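Local coordinates for protein alkane monooxygenase (Geobacillus thermodenitrificans, PDB 3B9O) that belongs to the luciferase-like monooxygenase family and holds flavin mononucleotide at the C-terminal ends of the strands of a TIM barrel, at residues A102-T107 with A131-T136; I224-M229 with E242-G247; G233-A238 with A265-R270; I275-G280 with G371-N376. One frame throughout, in Å; residues are numbered along the deposited sequence.

Interaction 1. Residues A102-T107 with A131-T136; sequences AVTFST and AWNVVT. With FMN (flavin mononucleotide), chain C.
W132 and F105 meet on the helix-covered side of parallel strands 102-106 and 131-135, which with helix 112-125 between them make one beta-alpha-beta unit of the TIM barrel. With CG anti to the backbone N (chi1 172°), the indole of W132 reaches over the neighbouring strand, where NE1 donates to F105 O at 2.9 Å in a nearly straight bond with the acceptor in the ring plane. The same nitrogen lies at the edge of the F105 ring, and the phenyl and pyrrole planes are inclined at 55°. V134 CG2 sits centrally over one indole face, and T107 CG2 touches W132 CZ2 at 3.9 Å. H115 of helix 112-125 fills in this side, stacked on F105 and edge-to-face with W132.

On the opposite, interior side T104 and N133 lie alongside each other, pointing the same way. N133 ND2 donates to T104 OG1 at 2.9 Å and 176°, with the oxygen in the amide plane, which fixes the rotation of the carboxamide. T104 OG1 in turn bonds L56 O, so the hydroxyl is gripped from two strands. Where the strands end, T107 N bonds V135 O at 3.1 Å. V135 turns its methyls between T104 and flavin mononucleotide, and its CG2 packs 3.8 Å from T104 CG2.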
# COMPACT_ATOMS: atom_id res chain seq x y z
N ALA A 102 -4.63 4.53 2.00
CA ALA A 102 -3.35 4.56 1.31
C ALA A 102 -3.66 4.05 -0.09
O ALA A 102 -4.20 2.99 -0.22
CB ALA A 102 -2.33 3.68 2.01
N VAL A 103 -3.29 4.82 -1.10
CA VAL A 103 -3.55 4.53 -2.49
C VAL A 103 -2.23 4.34 -3.21
O VAL A 103 -1.31 5.18 -3.12
CB VAL A 103 -4.43 5.60 -3.24
CG1 VAL A 103 -5.86 5.63 -2.69
CG2 VAL A 103 -3.80 7.04 -3.21
N THR A 104 -2.14 3.21 -3.88
CA THR A 104 -0.98 2.89 -4.74
C THR A 104 -1.16 3.68 -6.02
O THR A 104 -2.25 3.73 -6.59
CB THR A 104 -0.87 1.37 -5.05
OG1 THR A 104 -0.62 0.66 -3.84
CG2 THR A 104 0.26 1.05 -6.10
N PHE A 105 -0.08 4.33 -6.45
CA PHE A 105 -0.08 5.12 -7.69
C PHE A 105 1.37 5.20 -8.19
O PHE A 105 2.29 5.52 -7.44
CB PHE A 105 -0.66 6.52 -7.48
CG PHE A 105 -0.44 7.44 -8.66
CD1 PHE A 105 0.68 8.29 -8.69
CD2 PHE A 105 -1.28 7.39 -9.77
CE1 PHE A 105 0.91 9.12 -9.80
CE2 PHE A 105 -1.08 8.23 -10.87
CZ PHE A 105 0.03 9.10 -10.88
N SER A 106 1.56 4.86 -9.46
CA SER A 106 2.87 4.77 -10.10
C SER A 106 3.45 6.12 -10.54
O SER A 106 2.74 6.98 -11.08
CB SER A 106 2.73 3.87 -11.34
OG SER A 106 3.96 3.74 -11.97
N THR A 107 4.75 6.28 -10.32
CA THR A 107 5.54 7.42 -10.80
C THR A 107 5.93 7.35 -12.31
O THR A 107 6.50 8.30 -12.87
CB THR A 107 6.85 7.56 -9.96
OG1 THR A 107 7.55 6.31 -9.91
CG2 THR A 107 6.53 7.99 -8.52
N ALA A 131 -2.80 8.72 2.15
CA ALA A 131 -1.44 8.23 2.06
C ALA A 131 -1.23 7.77 0.63
O ALA A 131 -2.19 7.42 -0.06
CB ALA A 131 -1.23 7.08 3.04
N TRP A 132 0.03 7.84 0.20
CA TRP A 132 0.40 7.43 -1.13
C TRP A 132 1.46 6.35 -1.08
O TRP A 132 2.58 6.55 -0.57
CB TRP A 132 0.84 8.66 -1.95
CG TRP A 132 1.44 8.37 -3.30
CD1 TRP A 132 1.21 7.26 -4.11
CD2 TRP A 132 2.36 9.21 -4.03
NE1 TRP A 132 1.97 7.37 -5.28
CE2 TRP A 132 2.68 8.55 -5.26
CE3 TRP A 132 2.98 10.45 -3.74
CZ2 TRP A 132 3.58 9.10 -6.21
CZ3 TRP A 132 3.86 11.00 -4.68
CH2 TRP A 132 4.12 10.33 -5.92
N ASN A 133 1.10 5.19 -1.62
CA ASN A 133 2.07 4.11 -1.86
C ASN A 133 2.78 4.32 -3.20
O ASN A 133 2.22 4.08 -4.28
CB ASN A 133 1.43 2.73 -1.74
CG ASN A 133 2.46 1.59 -1.97
OD1 ASN A 133 3.59 1.64 -1.48
ND2 ASN A 133 2.06 0.57 -2.72
N VAL A 134 4.01 4.80 -3.10
CA VAL A 134 4.86 5.15 -4.23
C VAL A 134 5.44 3.89 -4.82
O VAL A 134 6.11 3.13 -4.15
CB VAL A 134 6.01 6.09 -3.84
CG1 VAL A 134 6.84 6.46 -5.09
CG2 VAL A 134 5.45 7.32 -3.20
N VAL A 135 5.16 3.69 -6.10
CA VAL A 135 5.48 2.47 -6.80
C VAL A 135 6.13 2.85 -8.16
O VAL A 135 5.92 3.97 -8.64
CB VAL A 135 4.14 1.68 -6.94
CG1 VAL A 135 3.91 1.15 -8.31
CG2 VAL A 135 4.00 0.66 -5.80
N THR A 136 6.94 1.96 -8.74
CA THR A 136 7.45 2.13 -10.11
C THR A 136 6.76 1.26 -11.18
O THR A 136 6.85 1.58 -12.35
CB THR A 136 8.97 1.84 -10.24
OG1 THR A 136 9.26 0.60 -9.60
CG2 THR A 136 9.80 2.94 -9.57
N1 FMN C . 3.56 -3.05 -7.51
C2 FMN C . 2.48 -2.49 -8.09
O2 FMN C . 2.58 -2.08 -9.28
N3 FMN C . 1.32 -2.39 -7.35
C4 FMN C . 1.25 -2.83 -6.06
O4 FMN C . 0.19 -2.72 -5.40
C4A FMN C . 2.38 -3.41 -5.45
N5 FMN C . 2.39 -3.86 -4.16
C5A FMN C . 3.52 -4.43 -3.64
C6 FMN C . 3.56 -4.92 -2.32
C7 FMN C . 4.74 -5.49 -1.79
C7M FMN C . 4.79 -6.02 -0.38
C8 FMN C . 5.88 -5.56 -2.58
C8M FMN C . 7.15 -6.17 -2.03
C9 FMN C . 5.85 -5.08 -3.89
C9A FMN C . 4.68 -4.52 -4.43
N10 FMN C . 4.66 -4.05 -5.71
C10 FMN C . 3.54 -3.51 -6.23
C1' FMN C . 5.86 -4.12 -6.58
C2' FMN C . 6.59 -2.77 -6.55
O2' FMN C . 5.89 -1.82 -5.75
C3' FMN C . 6.85 -2.13 -7.93
O3' FMN C . 5.68 -2.13 -8.78
C4' FMN C . 8.13 -2.66 -8.61
O4' FMN C . 7.87 -3.10 -9.95
C5' FMN C . 8.84 -3.79 -7.86
O5' FMN C . 9.77 -3.14 -7.02
P FMN C . 11.18 -3.78 -6.59
O1P FMN C . 11.69 -4.46 -7.86
O2P FMN C . 11.96 -2.59 -6.13
O3P FMN C . 10.87 -4.82 -5.53

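Interaction 2. Residues I224-M229 with E242-G247; sequences IYQAGM and ECVFLG. With FMN (flavin mononucleotide), chain C.
I224 O receives both E242 N (2.8 Å) and C243 N (3.1 Å) where two parallel strands, 224-227 and 243-246, set off side by side at 21°, and the pairing runs on through Q226 N to C243 O and F245 N to Q226 O. E242 adds a side-chain bond at this end: its chain, extended beyond CG, brings OE2 to within 2.8 Å of I224 N, which meets it on the anti side and somewhat out of the carboxylate plane. OE2 also forms a salt bridge with R413.

One pair further along, C243 CB stands over one face of the Y225 ring in a CH-pi contact, 3.4 Å from its centroid and almost on the ring normal. SG follows over the same face as a sulfur-aromatic contact, while Y225 OH bonds Y412 and N8. The two strands and the intervening helix 231-240 form a beta-alpha-beta unit of the TIM barrel, and their C-terminal ends receive flavin mononucleotide. F245, with CG anti to the backbone N (chi1 -178°), presents one ring face to the ligand's methyl C7M, which rests over the centre; A227 CB packs against C6 of the flavin. A227 O accepts from the ribityl O2' at 2.6 Å.

At the C-terminal end of the pairing a water joins the two segments, accepting from G228 N at 2.7 Å and donating to F245 O. M229, bent back at chi2 and chi3, places SD 3.4 Å from G247 N in a weak bond, and its CE meets L246 CD1 at 3.8 Å.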
# COMPACT_ATOMS: atom_id res chain seq x y z
N ILE A 224 3.74 8.98 3.19
CA ILE A 224 4.45 8.30 2.09
C ILE A 224 4.75 6.84 2.39
O ILE A 224 5.53 6.52 3.29
CB ILE A 224 5.80 9.02 1.71
CG1 ILE A 224 5.58 10.52 1.40
CG2 ILE A 224 6.51 8.21 0.51
CD1 ILE A 224 4.63 10.79 0.19
N TYR A 225 4.09 5.94 1.69
CA TYR A 225 4.42 4.52 1.73
C TYR A 225 5.29 4.16 0.56
O TYR A 225 5.29 4.86 -0.46
CB TYR A 225 3.13 3.68 1.58
CG TYR A 225 2.43 3.38 2.87
CD1 TYR A 225 2.53 2.10 3.48
CD2 TYR A 225 1.71 4.39 3.54
CE1 TYR A 225 1.86 1.82 4.73
CE2 TYR A 225 1.05 4.14 4.75
CZ TYR A 225 1.12 2.85 5.34
OH TYR A 225 0.44 2.63 6.54
N GLN A 226 6.02 3.05 0.71
CA GLN A 226 6.77 2.46 -0.35
C GLN A 226 6.63 0.95 -0.23
O GLN A 226 6.53 0.39 0.87
CB GLN A 226 8.25 2.90 -0.34
CG GLN A 226 8.98 2.54 -1.63
CD GLN A 226 9.62 1.15 -1.58
OE1 GLN A 226 10.00 0.61 -2.63
NE2 GLN A 226 9.72 0.56 -0.36
N ALA A 227 6.59 0.30 -1.39
CA ALA A 227 6.59 -1.16 -1.49
C ALA A 227 7.45 -1.46 -2.73
O ALA A 227 7.23 -0.86 -3.80
CB ALA A 227 5.15 -1.67 -1.66
N GLY A 228 8.45 -2.33 -2.57
CA GLY A 228 9.43 -2.62 -3.65
C GLY A 228 10.70 -3.06 -2.95
O GLY A 228 11.38 -2.26 -2.26
N MET A 229 10.97 -4.35 -3.06
CA MET A 229 11.99 -5.03 -2.23
C MET A 229 13.40 -5.13 -2.85
O MET A 229 14.36 -5.58 -2.19
CB MET A 229 11.49 -6.43 -1.83
CG MET A 229 10.43 -6.43 -0.74
SD MET A 229 10.99 -5.95 0.92
CE MET A 229 11.90 -4.45 0.77
N GLU A 242 7.82 7.04 4.80
CA GLU A 242 7.44 7.06 6.21
C GLU A 242 6.94 5.67 6.67
O GLU A 242 7.05 5.32 7.88
CB GLU A 242 6.34 8.09 6.46
CG GLU A 242 6.66 9.48 5.99
CD GLU A 242 5.48 10.39 6.24
OE1 GLU A 242 5.32 10.86 7.39
OE2 GLU A 242 4.73 10.64 5.26
N CYS A 243 6.37 4.90 5.74
CA CYS A 243 5.97 3.53 6.03
C CYS A 243 6.40 2.61 4.90
O CYS A 243 6.21 2.94 3.72
CB CYS A 243 4.44 3.43 6.20
SG CYS A 243 3.78 4.54 7.48
N VAL A 244 6.94 1.44 5.26
CA VAL A 244 7.44 0.50 4.26
C VAL A 244 6.66 -0.79 4.35
O VAL A 244 6.48 -1.32 5.43
CB VAL A 244 8.98 0.25 4.42
CG1 VAL A 244 9.52 -0.59 3.28
CG2 VAL A 244 9.73 1.57 4.52
N PHE A 245 6.14 -1.26 3.20
CA PHE A 245 5.44 -2.54 3.12
C PHE A 245 6.48 -3.57 2.61
O PHE A 245 6.84 -3.59 1.44
CB PHE A 245 4.23 -2.36 2.16
CG PHE A 245 3.33 -3.59 1.98
CD1 PHE A 245 2.42 -3.62 0.90
CD2 PHE A 245 3.39 -4.72 2.83
CE1 PHE A 245 1.57 -4.75 0.69
CE2 PHE A 245 2.53 -5.86 2.63
CZ PHE A 245 1.64 -5.86 1.55
N LEU A 246 6.96 -4.40 3.52
CA LEU A 246 8.00 -5.39 3.28
C LEU A 246 7.44 -6.74 2.88
O LEU A 246 6.34 -7.15 3.32
CB LEU A 246 8.74 -5.62 4.57
CG LEU A 246 10.02 -4.93 5.05
CD1 LEU A 246 10.48 -3.82 4.20
CD2 LEU A 246 9.88 -4.58 6.53
N GLY A 247 8.18 -7.43 2.02
CA GLY A 247 7.95 -8.85 1.76
C GLY A 247 8.67 -9.67 2.81
O GLY A 247 9.66 -9.21 3.39
N1 FMN C . 3.56 -3.05 -7.51
C2 FMN C . 2.48 -2.49 -8.09
O2 FMN C . 2.58 -2.08 -9.28
N3 FMN C . 1.32 -2.39 -7.35
C4 FMN C . 1.25 -2.83 -6.06
O4 FMN C . 0.19 -2.72 -5.40
C4A FMN C . 2.38 -3.41 -5.45
N5 FMN C . 2.39 -3.86 -4.16
C5A FMN C . 3.52 -4.43 -3.64
C6 FMN C . 3.56 -4.92 -2.32
C7 FMN C . 4.74 -5.49 -1.79
C7M FMN C . 4.79 -6.02 -0.38
C8 FMN C . 5.88 -5.56 -2.58
C8M FMN C . 7.15 -6.17 -2.03
C9 FMN C . 5.85 -5.08 -3.89
C9A FMN C . 4.68 -4.52 -4.43
N10 FMN C . 4.66 -4.05 -5.71
C10 FMN C . 3.54 -3.51 -6.23
C1' FMN C . 5.86 -4.12 -6.58
C2' FMN C . 6.59 -2.77 -6.55
O2' FMN C . 5.89 -1.82 -5.75
C3' FMN C . 6.85 -2.13 -7.93
O3' FMN C . 5.68 -2.13 -8.78
C4' FMN C . 8.13 -2.66 -8.61
O4' FMN C . 7.87 -3.10 -9.95
C5' FMN C . 8.84 -3.79 -7.86
O5' FMN C . 9.77 -3.14 -7.02
P FMN C . 11.18 -3.78 -6.59
O1P FMN C . 11.69 -4.46 -7.86
O2P FMN C . 11.96 -2.59 -6.13
O3P FMN C . 10.87 -4.82 -5.53
O HOH W 1 9.12 -3.24 -0.09

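Interaction 3. Residues G233-A238 with A265-R270; sequences GREFAA and AKKYGR
E235 OE1 takes two donors from the turn that follows helix 251-265: Y268 OH at a very short 2.5 Å, a length that is doubtful in detail, and K267 NZ at 2.8 Å, the latter as a salt bridge on the syn lone pair. The contact joins neighbouring parts of the TIM barrel's outer layer, helix 231-240 and residues 265-270. The E235 carboxylate and the Y268 ring are turned 57° apart, with the oxygen at the ring's edge, near its plane. Bending at chi2 (70°) carries the carboxylate toward the turn.

Nearer the end of the helix, R270 grips A238 O side-on with two nitrogens, NE at 3.1 Å and NH2 at 2.9 Å, both from the same face of the carbonyl. The guanidinium is nearly coplanar with this oxygen, and NH2 also bonds A241 O. A positive group held at the C-terminal carbonyls of a helix is probably favourable to the helix dipole. Between these polar ends A238 CB closes the seam, 4.2 Å from A265 CB and 4.4 Å from Y268 CE1.

A second shell holds the donors in position. R264, on the last turn of helix 251-265, forms a salt bridge with E235 OE2, and its carbonyl accepts from K267 NZ; the carboxylate thus lies among several donors and is probably ionised. K267 CG stands over the centre of one Y268 face. The turn itself is kept compact by bonds from Y268 N to A265 O at 3.1 Å and from G269 N to K266 O at 2.8 Å.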
# COMPACT_ATOMS: atom_id res chain seq x y z
N GLY A 233 14.87 -0.28 -4.62
CA GLY A 233 13.64 -0.04 -3.87
C GLY A 233 13.88 0.21 -2.38
O GLY A 233 13.38 1.17 -1.82
N ARG A 234 14.72 -0.62 -1.75
CA ARG A 234 15.01 -0.45 -0.31
C ARG A 234 15.71 0.84 -0.09
O ARG A 234 15.47 1.52 0.89
CB ARG A 234 15.85 -1.61 0.26
CG ARG A 234 15.03 -2.85 0.61
CD ARG A 234 15.93 -3.96 1.23
NE ARG A 234 16.25 -4.85 0.14
CZ ARG A 234 17.45 -5.28 -0.23
NH1 ARG A 234 18.56 -4.98 0.44
NH2 ARG A 234 17.48 -6.06 -1.28
N GLU A 235 16.59 1.21 -1.03
CA GLU A 235 17.29 2.49 -0.94
C GLU A 235 16.31 3.67 -1.05
O GLU A 235 16.44 4.70 -0.36
CB GLU A 235 18.35 2.59 -2.04
CG GLU A 235 19.23 3.82 -1.89
CD GLU A 235 20.18 3.74 -0.70
OE1 GLU A 235 20.64 4.80 -0.26
OE2 GLU A 235 20.46 2.63 -0.19
N PHE A 236 15.35 3.51 -1.96
CA PHE A 236 14.30 4.51 -2.19
C PHE A 236 13.42 4.70 -0.97
O PHE A 236 13.13 5.83 -0.59
CB PHE A 236 13.41 4.11 -3.38
CG PHE A 236 12.40 5.16 -3.76
CD1 PHE A 236 12.75 6.19 -4.61
CD2 PHE A 236 11.10 5.12 -3.28
CE1 PHE A 236 11.83 7.17 -4.97
CE2 PHE A 236 10.16 6.11 -3.65
CZ PHE A 236 10.54 7.12 -4.50
N ALA A 237 12.95 3.59 -0.39
CA ALA A 237 12.31 3.56 0.92
C ALA A 237 13.08 4.31 2.00
O ALA A 237 12.51 5.15 2.71
CB ALA A 237 12.08 2.06 1.35
N ALA A 238 14.39 4.04 2.12
CA ALA A 238 15.25 4.67 3.14
C ALA A 238 15.28 6.17 3.00
O ALA A 238 15.23 6.92 3.99
CB ALA A 238 16.69 4.08 3.06
N ALA A 265 18.92 4.51 5.78
CA ALA A 265 18.33 5.83 6.04
C ALA A 265 19.32 6.85 6.61
O ALA A 265 19.14 8.05 6.41
CB ALA A 265 17.10 5.71 6.95
N LYS A 266 20.37 6.38 7.31
CA LYS A 266 21.32 7.29 8.02
C LYS A 266 22.01 8.28 7.08
O LYS A 266 22.08 9.45 7.41
CB LYS A 266 22.38 6.52 8.81
CG LYS A 266 21.83 5.56 9.88
CD LYS A 266 22.91 4.57 10.40
CE LYS A 266 23.67 3.86 9.22
NZ LYS A 266 24.21 2.52 9.61
N LYS A 267 22.45 7.83 5.91
CA LYS A 267 23.18 8.73 4.96
C LYS A 267 22.30 9.89 4.46
O LYS A 267 22.80 10.87 3.93
CB LYS A 267 23.73 7.94 3.76
CG LYS A 267 22.63 7.53 2.78
CD LYS A 267 23.13 6.83 1.53
CE LYS A 267 23.49 5.38 1.77
NZ LYS A 267 22.25 4.56 2.02
N TYR A 268 20.97 9.75 4.57
CA TYR A 268 20.05 10.82 4.20
C TYR A 268 19.71 11.71 5.39
O TYR A 268 18.92 12.65 5.27
CB TYR A 268 18.77 10.26 3.52
CG TYR A 268 19.07 9.40 2.33
CD1 TYR A 268 18.93 8.03 2.38
CD2 TYR A 268 19.53 9.96 1.13
CE1 TYR A 268 19.20 7.25 1.29
CE2 TYR A 268 19.81 9.17 0.02
CZ TYR A 268 19.66 7.84 0.11
OH TYR A 268 19.94 7.04 -1.00
N GLY A 269 20.32 11.42 6.53
CA GLY A 269 20.13 12.25 7.72
C GLY A 269 18.82 11.98 8.45
O GLY A 269 18.38 12.79 9.28
N ARG A 270 18.22 10.82 8.16
CA ARG A 270 16.91 10.47 8.71
C ARG A 270 17.05 9.68 9.99
O ARG A 270 17.88 8.76 10.07
CB ARG A 270 16.15 9.59 7.71
CG ARG A 270 15.60 10.30 6.51
CD ARG A 270 14.07 10.19 6.53
NE ARG A 270 13.74 9.07 5.72
CZ ARG A 270 12.57 8.44 5.63
NH1 ARG A 270 11.48 8.77 6.32
NH2 ARG A 270 12.53 7.45 4.77

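Interaction 4. Residues I275-G280 with G371-N376; sequences IKMFAG and GIDGFN
The F278 ring lies with one face over the backbone of G374, G374 N above it and CD2 3.6 Å from G374 C; without a side chain, G374 lets the phenyl settle on the chain. Across the sheet the F375 ring carries I372 CD1 on one face, toward the rim, with G280 O near its edge. F375 and I372 pack on helix 356-370; A279, whose CB lies 4.0 Å from both I372 CD1 and F375 CD2, meets L254 of helix 251-265.

Parallel strands 276-280 and 374-376, splayed by 42°, pair through A279 N to G374 O and N376 N to A279 O at 2.8 Å. The contact joins the last strand of the TIM barrel, 374-378, to 276-285; the last strand's other edge pairs with the first, 6-12.

At the start of the pairing, M277 O accepts from D373 N at 2.7 Å and from G374 N. D373 CG stands anti to the carbonyl carbon (chi1 -63°), which brings OD1 to M277 N, 2.8 Å away and on its anti lone pair. K276 NZ bonds L416 O and a water that links weakly to D373 OD2. With this ammonium 4.9 Å from OD2, the D373 carboxylate is probably kept ionised.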
# COMPACT_ATOMS: atom_id res chain seq x y z
N ILE A 275 10.59 5.82 10.36
CA ILE A 275 10.11 4.92 9.33
C ILE A 275 9.38 3.78 10.05
O ILE A 275 9.97 3.11 10.89
CB ILE A 275 11.29 4.32 8.47
CG1 ILE A 275 12.26 5.41 7.98
CG2 ILE A 275 10.73 3.51 7.31
CD1 ILE A 275 13.61 4.86 7.44
N LYS A 276 8.12 3.54 9.72
CA LYS A 276 7.37 2.38 10.24
C LYS A 276 7.45 1.21 9.27
O LYS A 276 7.42 1.39 8.05
CB LYS A 276 5.91 2.77 10.46
CG LYS A 276 5.73 3.98 11.34
CD LYS A 276 5.85 3.60 12.82
CE LYS A 276 5.60 4.83 13.71
NZ LYS A 276 5.12 4.49 15.07
N MET A 277 7.57 0.00 9.81
CA MET A 277 7.77 -1.21 9.00
C MET A 277 6.51 -2.05 9.10
O MET A 277 6.06 -2.32 10.22
CB MET A 277 8.97 -1.99 9.54
CG MET A 277 10.29 -1.18 9.49
SD MET A 277 10.88 -0.84 7.82
CE MET A 277 12.28 0.21 8.23
N PHE A 278 5.95 -2.41 7.94
CA PHE A 278 4.70 -3.17 7.81
C PHE A 278 4.98 -4.52 7.12
O PHE A 278 5.69 -4.56 6.13
CB PHE A 278 3.66 -2.37 7.00
CG PHE A 278 3.05 -1.23 7.79
CD1 PHE A 278 3.73 -0.02 7.95
CD2 PHE A 278 1.78 -1.37 8.37
CE1 PHE A 278 3.15 1.07 8.68
CE2 PHE A 278 1.20 -0.32 9.13
CZ PHE A 278 1.90 0.90 9.28
N ALA A 279 4.49 -5.62 7.69
CA ALA A 279 4.56 -6.93 7.07
C ALA A 279 3.19 -7.30 6.54
O ALA A 279 2.18 -6.75 6.99
CB ALA A 279 5.02 -7.96 8.10
N GLY A 280 3.13 -8.19 5.54
CA GLY A 280 1.84 -8.77 5.14
C GLY A 280 1.53 -9.92 6.09
O GLY A 280 2.43 -10.52 6.69
N GLY A 371 11.03 -6.39 14.82
CA GLY A 371 10.92 -4.93 14.80
C GLY A 371 9.90 -4.41 13.84
O GLY A 371 10.00 -3.29 13.32
N ILE A 372 8.87 -5.20 13.58
CA ILE A 372 7.85 -4.67 12.68
C ILE A 372 6.83 -3.80 13.49
O ILE A 372 6.60 -4.03 14.69
CB ILE A 372 7.25 -5.74 11.70
CG1 ILE A 372 6.24 -6.63 12.34
CG2 ILE A 372 8.30 -6.61 10.92
CD1 ILE A 372 4.95 -6.29 11.75
N ASP A 373 6.24 -2.80 12.83
CA ASP A 373 5.35 -1.85 13.49
C ASP A 373 3.89 -2.12 13.20
O ASP A 373 3.03 -1.65 13.93
CB ASP A 373 5.68 -0.42 13.04
CG ASP A 373 7.08 -0.01 13.45
OD1 ASP A 373 7.93 0.19 12.56
OD2 ASP A 373 7.33 0.08 14.67
N GLY A 374 3.60 -2.83 12.13
CA GLY A 374 2.21 -3.07 11.74
C GLY A 374 2.11 -4.13 10.65
O GLY A 374 3.11 -4.66 10.19
N PHE A 375 0.88 -4.39 10.24
CA PHE A 375 0.58 -5.39 9.24
C PHE A 375 -0.39 -4.86 8.19
O PHE A 375 -1.33 -4.10 8.50
CB PHE A 375 -0.04 -6.65 9.89
CG PHE A 375 0.88 -7.37 10.84
CD1 PHE A 375 0.94 -6.98 12.18
CD2 PHE A 375 1.72 -8.38 10.39
CE1 PHE A 375 1.79 -7.63 13.08
CE2 PHE A 375 2.56 -9.06 11.29
CZ PHE A 375 2.60 -8.66 12.63
N ASN A 376 -0.20 -5.32 6.97
CA ASN A 376 -1.27 -5.23 5.97
C ASN A 376 -1.98 -6.57 5.97
O ASN A 376 -1.35 -7.61 5.68
CB ASN A 376 -0.74 -4.97 4.57
CG ASN A 376 -0.45 -3.52 4.30
OD1 ASN A 376 -0.73 -2.64 5.12
ND2 ASN A 376 0.13 -3.26 3.13
O HOH W 2 4.89 2.04 15.76

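Interactions 1, 2 and 4 are buried strand pairs of one parallel barrel sheet. Strand 131-135 adjoins 224-227, and strand 243-246 adjoins 276-280, so W132 O to Y225 N and V244 O to F278 N carry the pairing from one contact to the next. Interaction 3 lies farther out, its centre about 19 Å from the centre of the chain, and crosses interaction 2 in sequence, since helix 231-240 links the two strands there. Accordingly, charged side chains and a tyrosine hydroxyl grip a carboxylate and a helix carbonyl, whereas the strand pairs rely mainly on backbone bonds and packed side chains, with a few side-chain hydrogen bonds. Interactions 1 and 2 touch flavin mononucleotide; interaction 4 only nears it.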